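Local coordinates for hemoglobin component VII (PDB 1X46), which binds heme b and, as a globin of midge larvae, probably carries or stores oxygen, at residues K93-G96 with I97-G101; S137-N140 with N141-V145; A106-F109 with E110-E113; A42-S45 with A46-G49. All blocks are in the same frame, centred on the assembly; numbering follows the deposited sequence.

Contact 1 (K93-G96 with I97-G101); sequences KQQG and INHKG. With HEM (protoporphyrin IX containing Fe), chain B.
The proximal histidine of the globin fold sits here, near the end of helix 85-100 (helix F in globin terms), and the turn before it sets its direction. His-99 NE2 binds the heme iron at 2.1 Å, with a water as the other axial ligand, while its ND1 gives a hydrogen bond of 2.8 Å to Gln-95 O, one turn back. Chi1 at -75° and chi2 at 88° together bring ND1 round to that carbonyl. Gln-95 O lies practically in the imidazole plane, and it also accepts the backbone N-H of His-99, the two donors reaching it from opposite faces of the carbonyl plane. A ring tied at both nitrogens has little freedom to rotate, and the ND1 bond would be expected to make NE2 a somewhat stronger ligand. Phe-109 meets the same imidazole edge-to-face. The Gln-95 side chain runs alongside the histidine in the same direction, its OE1 stopping 3.4 Å from His-99 CE1. Beside it, two amides one turn apart are joined: Gln-94 bends at chi2 (64°) toward the next turn, so that its NE2 donates to Asn-98 OD1 at 2.8 Å, the acceptor lying in the plane of the Gln-94 amide. Asn-98 ND2 lies near heme propionate O1A. Between them, one water donates to Gln-95 OE1 and to O1A, and accepts from Asn-98 ND2 at 3.1 Å.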
# COMPACT_ATOMS: atom_id res chain seq x y z
N LYS A 93 0.02 -8.49 -9.82
CA LYS A 93 -1.05 -8.78 -10.78
C LYS A 93 -2.25 -9.42 -10.08
O LYS A 93 -3.42 -9.08 -10.39
CB LYS A 93 -0.56 -9.71 -11.88
CG LYS A 93 0.09 -8.96 -12.98
CD LYS A 93 0.66 -9.92 -14.02
CE LYS A 93 1.80 -9.25 -14.76
NZ LYS A 93 2.39 -10.20 -15.75
N GLN A 94 -1.97 -10.36 -9.18
CA GLN A 94 -3.07 -10.99 -8.46
C GLN A 94 -3.88 -9.99 -7.62
O GLN A 94 -5.09 -10.09 -7.54
CB GLN A 94 -2.55 -12.11 -7.57
CG GLN A 94 -3.67 -13.00 -7.02
CD GLN A 94 -4.42 -13.76 -8.09
OE1 GLN A 94 -3.82 -14.49 -8.88
NE2 GLN A 94 -5.74 -13.56 -8.16
N GLN A 95 -3.20 -9.03 -7.03
CA GLN A 95 -3.92 -7.99 -6.27
C GLN A 95 -4.78 -7.13 -7.19
O GLN A 95 -5.89 -6.78 -6.84
CB GLN A 95 -2.97 -7.11 -5.44
CG GLN A 95 -2.26 -7.87 -4.29
CD GLN A 95 -3.26 -8.49 -3.34
OE1 GLN A 95 -4.21 -7.82 -2.92
NE2 GLN A 95 -3.09 -9.77 -3.03
N GLY A 96 -4.29 -6.85 -8.39
CA GLY A 96 -5.09 -6.12 -9.37
C GLY A 96 -6.32 -6.93 -9.79
O GLY A 96 -7.41 -6.40 -9.84
N ILE A 97 -6.12 -8.22 -10.10
CA ILE A 97 -7.23 -9.10 -10.47
C ILE A 97 -8.27 -9.15 -9.34
O ILE A 97 -9.48 -9.01 -9.57
CB ILE A 97 -6.70 -10.52 -10.79
CG1 ILE A 97 -5.93 -10.52 -12.11
CG2 ILE A 97 -7.85 -11.54 -10.87
CD1 ILE A 97 -4.91 -11.65 -12.21
N ASN A 98 -7.79 -9.32 -8.11
CA ASN A 98 -8.70 -9.46 -6.99
C ASN A 98 -9.50 -8.17 -6.76
O ASN A 98 -10.69 -8.21 -6.45
CB ASN A 98 -7.96 -9.83 -5.70
CG ASN A 98 -7.29 -11.19 -5.76
OD1 ASN A 98 -7.53 -11.99 -6.68
ND2 ASN A 98 -6.44 -11.46 -4.79
N HIS A 99 -8.83 -7.03 -6.90
CA HIS A 99 -9.50 -5.77 -6.64
C HIS A 99 -10.41 -5.32 -7.78
O HIS A 99 -11.34 -4.56 -7.55
CB HIS A 99 -8.49 -4.69 -6.24
CG HIS A 99 -7.99 -4.86 -4.83
ND1 HIS A 99 -6.90 -5.65 -4.51
CD2 HIS A 99 -8.47 -4.38 -3.66
CE1 HIS A 99 -6.73 -5.63 -3.20
NE2 HIS A 99 -7.66 -4.87 -2.66
N LYS A 100 -10.14 -5.82 -8.99
CA LYS A 100 -11.06 -5.53 -10.11
C LYS A 100 -12.46 -6.01 -9.75
O LYS A 100 -13.44 -5.31 -10.02
CB LYS A 100 -10.61 -6.23 -11.39
CG LYS A 100 -11.48 -5.82 -12.61
CD LYS A 100 -11.07 -6.61 -13.84
CE LYS A 100 -12.08 -6.48 -14.99
NZ LYS A 100 -11.77 -7.50 -16.06
N GLY A 101 -12.53 -7.19 -9.14
CA GLY A 101 -13.80 -7.79 -8.76
C GLY A 101 -14.55 -7.03 -7.69
O GLY A 101 -15.74 -7.27 -7.46
CHA HEM B . -9.56 -7.06 0.29
CHB HEM B . -4.82 -6.10 -0.13
CHC HEM B . -5.88 -1.60 -1.57
CHD HEM B . -10.61 -2.53 -1.15
C1A HEM B . -8.20 -7.16 0.36
C2A HEM B . -7.48 -8.32 0.84
C3A HEM B . -6.18 -8.04 0.72
C4A HEM B . -6.02 -6.74 0.13
CMA HEM B . -5.02 -8.97 1.11
CAA HEM B . -8.12 -9.59 1.49
CBA HEM B . -8.75 -10.61 0.51
CGA HEM B . -7.67 -11.24 -0.35
O1A HEM B . -7.76 -11.13 -1.59
O2A HEM B . -6.72 -11.85 0.21
C1B HEM B . -4.68 -4.79 -0.50
C2B HEM B . -3.45 -4.07 -0.69
C3B HEM B . -3.75 -2.81 -1.09
C4B HEM B . -5.19 -2.74 -1.19
CMB HEM B . -2.04 -4.68 -0.43
CAB HEM B . -2.85 -1.60 -1.44
CBB HEM B . -1.52 -1.63 -1.51
C1C HEM B . -7.24 -1.44 -1.58
C2C HEM B . -7.98 -0.24 -1.95
C3C HEM B . -9.28 -0.49 -1.80
C4C HEM B . -9.43 -1.86 -1.38
CMC HEM B . -7.33 1.09 -2.43
CAC HEM B . -10.46 0.48 -2.07
C1D HEM B . -10.74 -3.84 -0.78
C2D HEM B . -12.01 -4.49 -0.57
C3D HEM B . -11.68 -5.88 -0.14
C4D HEM B . -10.24 -5.93 -0.08
CMD HEM B . -13.40 -3.86 -0.76
CAD HEM B . -12.70 -6.99 0.22
CBD HEM B . -13.19 -6.84 1.66
CGD HEM B . -14.28 -7.85 1.95
O1D HEM B . -14.38 -8.88 1.25
O2D HEM B . -15.08 -7.60 2.88
NA HEM B . -7.28 -6.23 -0.08
NB HEM B . -5.74 -3.93 -0.79
NC HEM B . -8.15 -2.43 -1.25
ND HEM B . -9.69 -4.73 -0.51
FE HEM B . -7.72 -4.33 -0.66
O HOH W 1 -6.60 -9.07 -2.83
O HOH W 2 -7.73 -3.57 1.27

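Contact 2 (S137-N140 with N141-V145)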
# COMPACT_ATOMS: atom_id res chain seq x y z
N SER A 137 8.41 6.20 -7.04
CA SER A 137 8.95 5.29 -8.07
C SER A 137 8.43 3.87 -7.88
O SER A 137 8.13 3.19 -8.86
CB SER A 137 10.48 5.31 -8.07
OG SER A 137 10.95 6.59 -8.45
N ALA A 138 8.34 3.44 -6.62
CA ALA A 138 7.80 2.13 -6.29
C ALA A 138 6.32 2.03 -6.68
O ALA A 138 5.89 1.07 -7.32
CB ALA A 138 7.99 1.85 -4.81
N PHE A 139 5.54 3.03 -6.29
CA PHE A 139 4.14 3.05 -6.68
C PHE A 139 3.92 3.10 -8.19
O PHE A 139 3.03 2.44 -8.70
CB PHE A 139 3.37 4.18 -5.97
CG PHE A 139 2.89 3.81 -4.60
CD1 PHE A 139 1.81 2.95 -4.45
CD2 PHE A 139 3.49 4.31 -3.46
CE1 PHE A 139 1.33 2.58 -3.16
CE2 PHE A 139 3.02 3.94 -2.19
CZ PHE A 139 1.95 3.08 -2.06
N ASN A 140 4.73 3.89 -8.90
CA ASN A 140 4.66 3.94 -10.36
C ASN A 140 4.75 2.52 -10.93
O ASN A 140 3.94 2.13 -11.78
CB ASN A 140 5.82 4.78 -10.92
CG ASN A 140 5.92 4.70 -12.48
OD1 ASN A 140 6.70 3.90 -13.07
ND2 ASN A 140 5.14 5.51 -13.13
N ASN A 141 5.74 1.78 -10.43
CA ASN A 141 5.97 0.43 -10.93
C ASN A 141 4.84 -0.52 -10.54
O ASN A 141 4.37 -1.30 -11.36
CB ASN A 141 7.33 -0.07 -10.48
CG ASN A 141 8.46 0.59 -11.24
OD1 ASN A 141 8.22 1.35 -12.18
ND2 ASN A 141 9.72 0.28 -10.84
N MET A 142 4.37 -0.42 -9.29
CA MET A 142 3.18 -1.19 -8.90
C MET A 142 2.01 -0.92 -9.86
O MET A 142 1.35 -1.85 -10.36
CB MET A 142 2.77 -0.84 -7.46
CG MET A 142 1.40 -1.37 -7.06
SD MET A 142 0.90 -0.57 -5.46
CE MET A 142 -0.87 -0.74 -5.55
N TYR A 143 1.72 0.36 -10.10
CA TYR A 143 0.61 0.75 -10.96
C TYR A 143 0.76 0.26 -12.40
O TYR A 143 -0.22 -0.05 -13.05
CB TYR A 143 0.46 2.29 -10.98
CG TYR A 143 0.13 2.90 -9.63
CD1 TYR A 143 -0.41 2.14 -8.59
CD2 TYR A 143 0.40 4.25 -9.39
CE1 TYR A 143 -0.69 2.72 -7.38
CE2 TYR A 143 0.11 4.84 -8.17
CZ TYR A 143 -0.42 4.06 -7.17
OH TYR A 143 -0.72 4.60 -5.92
N SER A 144 2.00 0.18 -12.88
CA SER A 144 2.22 -0.25 -14.25
C SER A 144 1.68 -1.68 -14.48
O SER A 144 1.28 -2.01 -15.59
CB SER A 144 3.70 -0.13 -14.61
OG SER A 144 4.46 -1.16 -14.01
N VAL A 145 1.67 -2.47 -13.42
CA VAL A 145 1.21 -3.85 -13.47
C VAL A 145 -0.21 -3.99 -12.95
O VAL A 145 -0.98 -4.78 -13.47
CB VAL A 145 2.19 -4.76 -12.69
CG1 VAL A 145 1.62 -6.15 -12.50
CG2 VAL A 145 3.53 -4.81 -13.40
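Phe-139 and Tyr-143 lie one turn apart on helix 129-146, the helix known as H in globins, and their rings meet at a slant: the centroids are 5.7 Å apart and the planes make an angle of 41°, neither a stack nor an edge-to-face pair. The touching is done by Phe-139 CD1, which lies 3.4 Å from Tyr-143 OH and 3.7 Å from Tyr-143 CZ. The tyrosine also leans over the backbone of its partner. Its CG lies beside its own N, at chi1 -62°, and this lays one face of the phenol against Phe-139 O, 3.1 Å from the ring plane and displaced toward the rim. The same carbonyl accepts the backbone N-H of Tyr-143 at 2.8 Å. From the position before the tyrosine, Met-142 runs beside the phenylalanine, pointing the same way; an extended chain carries SD to 3.8 Å from Phe-139 CD1, an oblique Met-aromatic contact in which the sulfur stands 63° off the ring normal. Leu-92 and Phe-109 pack on Met-142, and Phe-147 stacks on Tyr-143. Farther round the helix, Ser-144 OG turns back to donate to Asn-141 O at 2.7 Å. Asn-141 itself reaches away from the aromatic group, its ND2 bonded to Val-5 O. The apolar row thus joins helix 129-146 to helices 85-100 and 106-123 through dispersion, while the phenol keeps its polar end satisfied by Glu-113.

Contact 3 (A106-F109 with E110-E113); sequences AAHF and EEFE. With HEM (protoporphyrin IX containing Fe), chain B.
A histidine and a glutamate three residues apart form a side-chain bridge across the first turn of helix 106-123, helix G of the globin fold, beside the heme. His-108 ND1 donates to Glu-111 OE1 at 3.2 Å in a nearly straight bond, 168° at the hydrogen. The oxygen lies at the edge of the imidazole, close to its plane, whereas the nitrogen approaches the carboxylate from above, 42° out of its plane. Both side chains lie side by side and point the same way; each has CG next to its own backbone N, and Glu-111 is extended beyond that point. A water links the bridge to the backbone, donating to Glu-111 OE1 at 2.7 Å and to His-108 O at 2.9 Å, so that Glu-111 OE1 accepts two bonds.

On the heme side the character of the helix becomes aromatic. Phe-109 lies on the His-99 side of the porphyrin, where it presents a face to methyl CMC, and its CE1 comes within 3.6 Å of the methine carbon CHC; Met-142 and Tyr-143 of helix 129-146 also pack on this ring. Phe-112, with CG opposite its N at chi1 -177°, lies instead toward the side of the iron-bound water and joins Ile-68 and Ile-72 of helix 59-78. Vinyl carbon CAB of the porphyrin stands over the centre of one face of the Phe-112 ring, 3.9 Å from its plane.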
# COMPACT_ATOMS: atom_id res chain seq x y z
N ALA A 106 -8.24 2.81 -10.28
CA ALA A 106 -6.88 3.31 -10.24
C ALA A 106 -6.76 4.48 -9.24
O ALA A 106 -5.81 4.55 -8.45
CB ALA A 106 -6.43 3.75 -11.66
N ALA A 107 -7.74 5.41 -9.26
CA ALA A 107 -7.74 6.54 -8.34
C ALA A 107 -7.81 6.07 -6.89
O ALA A 107 -7.15 6.65 -6.04
CB ALA A 107 -8.89 7.48 -8.66
N HIS A 108 -8.58 5.00 -6.63
CA HIS A 108 -8.62 4.43 -5.27
C HIS A 108 -7.25 4.00 -4.81
O HIS A 108 -6.88 4.22 -3.65
CB HIS A 108 -9.55 3.22 -5.14
CG HIS A 108 -10.97 3.54 -5.34
ND1 HIS A 108 -11.51 4.76 -4.98
CD2 HIS A 108 -11.98 2.79 -5.80
CE1 HIS A 108 -12.79 4.77 -5.30
NE2 HIS A 108 -13.11 3.57 -5.78
N PHE A 109 -6.48 3.35 -5.69
CA PHE A 109 -5.09 3.00 -5.33
C PHE A 109 -4.24 4.23 -5.06
O PHE A 109 -3.47 4.28 -4.11
CB PHE A 109 -4.46 2.05 -6.36
CG PHE A 109 -4.86 0.60 -6.14
CD1 PHE A 109 -4.28 -0.15 -5.12
CD2 PHE A 109 -5.84 0.01 -6.94
CE1 PHE A 109 -4.65 -1.46 -4.90
CE2 PHE A 109 -6.21 -1.32 -6.74
CZ PHE A 109 -5.63 -2.06 -5.73
N GLU A 110 -4.42 5.27 -5.88
CA GLU A 110 -3.69 6.50 -5.65
C GLU A 110 -4.06 7.15 -4.30
O GLU A 110 -3.20 7.73 -3.65
CB GLU A 110 -3.95 7.50 -6.78
CG GLU A 110 -3.39 7.09 -8.14
CD GLU A 110 -3.58 8.17 -9.20
OE1 GLU A 110 -4.34 9.14 -8.97
OE2 GLU A 110 -2.94 8.05 -10.25
N GLU A 111 -5.34 7.02 -3.91
CA GLU A 111 -5.80 7.54 -2.62
C GLU A 111 -5.09 6.80 -1.48
O GLU A 111 -4.66 7.42 -0.49
CB GLU A 111 -7.31 7.40 -2.52
CG GLU A 111 -8.04 8.36 -3.45
CD GLU A 111 -9.52 8.06 -3.56
OE1 GLU A 111 -9.96 6.91 -3.23
OE2 GLU A 111 -10.28 8.99 -3.97
N PHE A 112 -4.94 5.48 -1.64
CA PHE A 112 -4.22 4.68 -0.64
C PHE A 112 -2.77 5.16 -0.55
O PHE A 112 -2.21 5.34 0.53
CB PHE A 112 -4.29 3.18 -0.99
CG PHE A 112 -3.62 2.31 0.04
CD1 PHE A 112 -4.37 1.77 1.06
CD2 PHE A 112 -2.23 2.10 0.01
CE1 PHE A 112 -3.76 0.99 2.05
CE2 PHE A 112 -1.61 1.31 0.99
CZ PHE A 112 -2.41 0.78 2.02
N GLU A 113 -2.15 5.40 -1.71
CA GLU A 113 -0.80 5.97 -1.74
C GLU A 113 -0.73 7.33 -1.01
O GLU A 113 0.17 7.57 -0.23
CB GLU A 113 -0.33 6.10 -3.19
CG GLU A 113 0.96 6.91 -3.36
CD GLU A 113 1.34 7.19 -4.82
OE1 GLU A 113 0.54 6.98 -5.73
OE2 GLU A 113 2.47 7.71 -5.03
CHA HEM B . -9.56 -7.06 0.29
CHB HEM B . -4.82 -6.10 -0.13
CHC HEM B . -5.88 -1.60 -1.57
CHD HEM B . -10.61 -2.53 -1.15
C1A HEM B . -8.20 -7.16 0.36
C2A HEM B . -7.48 -8.32 0.84
C3A HEM B . -6.18 -8.04 0.72
C4A HEM B . -6.02 -6.74 0.13
CMA HEM B . -5.02 -8.97 1.11
CAA HEM B . -8.12 -9.59 1.49
CBA HEM B . -8.75 -10.61 0.51
CGA HEM B . -7.67 -11.24 -0.35
O1A HEM B . -7.76 -11.13 -1.59
O2A HEM B . -6.72 -11.85 0.21
C1B HEM B . -4.68 -4.79 -0.50
C2B HEM B . -3.45 -4.07 -0.69
C3B HEM B . -3.75 -2.81 -1.09
C4B HEM B . -5.19 -2.74 -1.19
CMB HEM B . -2.04 -4.68 -0.43
CAB HEM B . -2.85 -1.60 -1.44
CBB HEM B . -1.52 -1.63 -1.51
C1C HEM B . -7.24 -1.44 -1.58
C2C HEM B . -7.98 -0.24 -1.95
C3C HEM B . -9.28 -0.49 -1.80
C4C HEM B . -9.43 -1.86 -1.38
CMC HEM B . -7.33 1.09 -2.43
CAC HEM B . -10.46 0.48 -2.07
C1D HEM B . -10.74 -3.84 -0.78
C2D HEM B . -12.01 -4.49 -0.57
C3D HEM B . -11.68 -5.88 -0.14
C4D HEM B . -10.24 -5.93 -0.08
CMD HEM B . -13.40 -3.86 -0.76
CAD HEM B . -12.70 -6.99 0.22
CBD HEM B . -13.19 -6.84 1.66
CGD HEM B . -14.28 -7.85 1.95
O1D HEM B . -14.38 -8.88 1.25
O2D HEM B . -15.08 -7.60 2.88
NA HEM B . -7.28 -6.23 -0.08
NB HEM B . -5.74 -3.93 -0.79
NC HEM B . -8.15 -2.43 -1.25
ND HEM B . -9.69 -4.73 -0.51
FE HEM B . -7.72 -4.33 -0.66
O HOH W 3 -9.15 4.62 -1.96
O HOH W 2 -7.73 -3.57 1.27

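Contact 4 (A42-S45 with A46-G49); sequences AKFS and AFAG. With HEM (protoporphyrin IX containing Fe), chain B.
With chi1 at -69°, Phe-44 places CG beside its own backbone N and sends the ring out over the heme, on the face bearing the iron-bound water, while Phe-47, at -47°, turns its ring back against the root of that side chain. The closest approach is between Phe-44 CB and Phe-47 CD2, 3.4 Å apart. The ring planes are inclined at 40° with centroids 5.7 Å apart, an oblique pair in which Phe-47 packs against CB and CG of Phe-44 while the far end of Phe-44 meets the porphyrin. Phe-44 CZ comes to 3.3 Å from the methine carbon CHD, a face of the ring lies over pyrrole atom C2D, and the iron-bound water lies in plane at the ring's edge. This is the heme-contacting phenylalanine of the turn that joins helices C and D in globins, here between helices 38-41 and 52-55; His-64 and Phe-34 meet its ring edge-to-face. The turn is closed by the backbone. Ala-48 N donates to Phe-44 O at 2.8 Å, in the carbonyl plane. Phe-47 N reaches Phe-44 O at 3.1 Å from well above that plane, and the two bonds fix the peptide following Phe-44. The N-H of this peptide belongs to Ser-45 and donates to the propionate oxygen O2D at 3.2 Å. On the outer side of the turn a water donates to Ser-45 O and Ala-48 O. The methyl of Ala-48 points back into the turn, with CB 3.4 Å from Ala-42 O.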
# COMPACT_ATOMS: atom_id res chain seq x y z
N ALA A 42 -16.60 2.35 2.85
CA ALA A 42 -17.93 1.94 2.44
C ALA A 42 -17.94 0.74 1.48
O ALA A 42 -18.99 0.15 1.24
CB ALA A 42 -18.67 3.12 1.77
N LYS A 43 -16.78 0.37 0.95
CA LYS A 43 -16.69 -0.80 0.06
C LYS A 43 -16.52 -2.12 0.80
O LYS A 43 -16.70 -3.21 0.22
CB LYS A 43 -15.54 -0.62 -0.92
CG LYS A 43 -15.64 0.66 -1.73
CD LYS A 43 -14.72 0.63 -2.93
CE LYS A 43 -14.81 1.91 -3.71
NZ LYS A 43 -15.95 1.83 -4.66
N PHE A 44 -16.15 -2.04 2.08
CA PHE A 44 -15.79 -3.25 2.84
C PHE A 44 -16.96 -3.90 3.54
O PHE A 44 -17.66 -3.24 4.29
CB PHE A 44 -14.71 -2.95 3.87
CG PHE A 44 -13.37 -2.64 3.26
CD1 PHE A 44 -12.33 -3.58 3.30
CD2 PHE A 44 -13.16 -1.43 2.61
CE1 PHE A 44 -11.10 -3.30 2.75
CE2 PHE A 44 -11.93 -1.16 2.04
CZ PHE A 44 -10.91 -2.09 2.10
N SER A 45 -17.14 -5.20 3.36
CA SER A 45 -18.24 -5.91 4.01
C SER A 45 -18.21 -5.81 5.53
O SER A 45 -19.26 -5.67 6.17
CB SER A 45 -18.28 -7.39 3.59
OG SER A 45 -18.40 -7.48 2.19
N ALA A 46 -17.02 -5.87 6.12
CA ALA A 46 -16.90 -5.83 7.56
C ALA A 46 -16.98 -4.41 8.13
O ALA A 46 -17.20 -4.26 9.32
CB ALA A 46 -15.59 -6.50 8.04
N PHE A 47 -16.77 -3.40 7.29
CA PHE A 47 -16.63 -2.01 7.80
C PHE A 47 -17.65 -1.00 7.31
O PHE A 47 -17.79 0.06 7.93
CB PHE A 47 -15.20 -1.50 7.51
CG PHE A 47 -14.13 -2.50 7.88
CD1 PHE A 47 -14.10 -3.08 9.16
CD2 PHE A 47 -13.17 -2.84 6.95
CE1 PHE A 47 -13.10 -4.01 9.51
CE2 PHE A 47 -12.18 -3.78 7.27
CZ PHE A 47 -12.16 -4.37 8.54
N ALA A 48 -18.35 -1.30 6.22
CA ALA A 48 -19.28 -0.32 5.64
C ALA A 48 -20.33 0.03 6.67
O ALA A 48 -20.90 -0.86 7.32
CB ALA A 48 -19.93 -0.87 4.39
N GLY A 49 -20.55 1.33 6.84
CA GLY A 49 -21.57 1.83 7.73
C GLY A 49 -21.23 1.81 9.20
O GLY A 49 -22.02 2.28 10.03
CHA HEM B . -9.56 -7.06 0.29
CHB HEM B . -4.82 -6.10 -0.13
CHC HEM B . -5.88 -1.60 -1.57
CHD HEM B . -10.61 -2.53 -1.15
C1A HEM B . -8.20 -7.16 0.36
C2A HEM B . -7.48 -8.32 0.84
C3A HEM B . -6.18 -8.04 0.72
C4A HEM B . -6.02 -6.74 0.13
CMA HEM B . -5.02 -8.97 1.11
CAA HEM B . -8.12 -9.59 1.49
CBA HEM B . -8.75 -10.61 0.51
CGA HEM B . -7.67 -11.24 -0.35
O1A HEM B . -7.76 -11.13 -1.59
O2A HEM B . -6.72 -11.85 0.21
C1B HEM B . -4.68 -4.79 -0.50
C2B HEM B . -3.45 -4.07 -0.69
C3B HEM B . -3.75 -2.81 -1.09
C4B HEM B . -5.19 -2.74 -1.19
CMB HEM B . -2.04 -4.68 -0.43
CAB HEM B . -2.85 -1.60 -1.44
CBB HEM B . -1.52 -1.63 -1.51
C1C HEM B . -7.24 -1.44 -1.58
C2C HEM B . -7.98 -0.24 -1.95
C3C HEM B . -9.28 -0.49 -1.80
C4C HEM B . -9.43 -1.86 -1.38
CMC HEM B . -7.33 1.09 -2.43
CAC HEM B . -10.46 0.48 -2.07
C1D HEM B . -10.74 -3.84 -0.78
C2D HEM B . -12.01 -4.49 -0.57
C3D HEM B . -11.68 -5.88 -0.14
C4D HEM B . -10.24 -5.93 -0.08
CMD HEM B . -13.40 -3.86 -0.76
CAD HEM B . -12.70 -6.99 0.22
CBD HEM B . -13.19 -6.84 1.66
CGD HEM B . -14.28 -7.85 1.95
O1D HEM B . -14.38 -8.88 1.25
O2D HEM B . -15.08 -7.60 2.88
NA HEM B . -7.28 -6.23 -0.08
NB HEM B . -5.74 -3.93 -0.79
NC HEM B . -8.15 -2.43 -1.25
ND HEM B . -9.69 -4.73 -0.51
FE HEM B . -7.72 -4.33 -0.66
O HOH W 4 -20.39 -3.64 7.69
O HOH W 2 -7.73 -3.57 1.27

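The heme unites contacts 1, 3 and 4, while contact 2 lies mostly behind contacts 1 and 3 but reaches the heme through Met-142, whose side chain is about 4 Å from it. Contact 1 supplies the iron ligand, and contact 3 packs directly on it, with Phe-109 CZ 3.8 Å from His-99 CG. Contact 4 lies over the opposite face, on the side of the bound water; its nearest atoms are about 6 Å from those of contact 1, yet it meets contact 3 where Lys-43 CE lies 3.2 Å from His-108 NE2. Contact 2 is joined to contact 3 by a probable hydrogen bond of 2.7 Å between Tyr-143 OH and Glu-113 OE1, and to contact 1 by Val-145 packing on Lys-93.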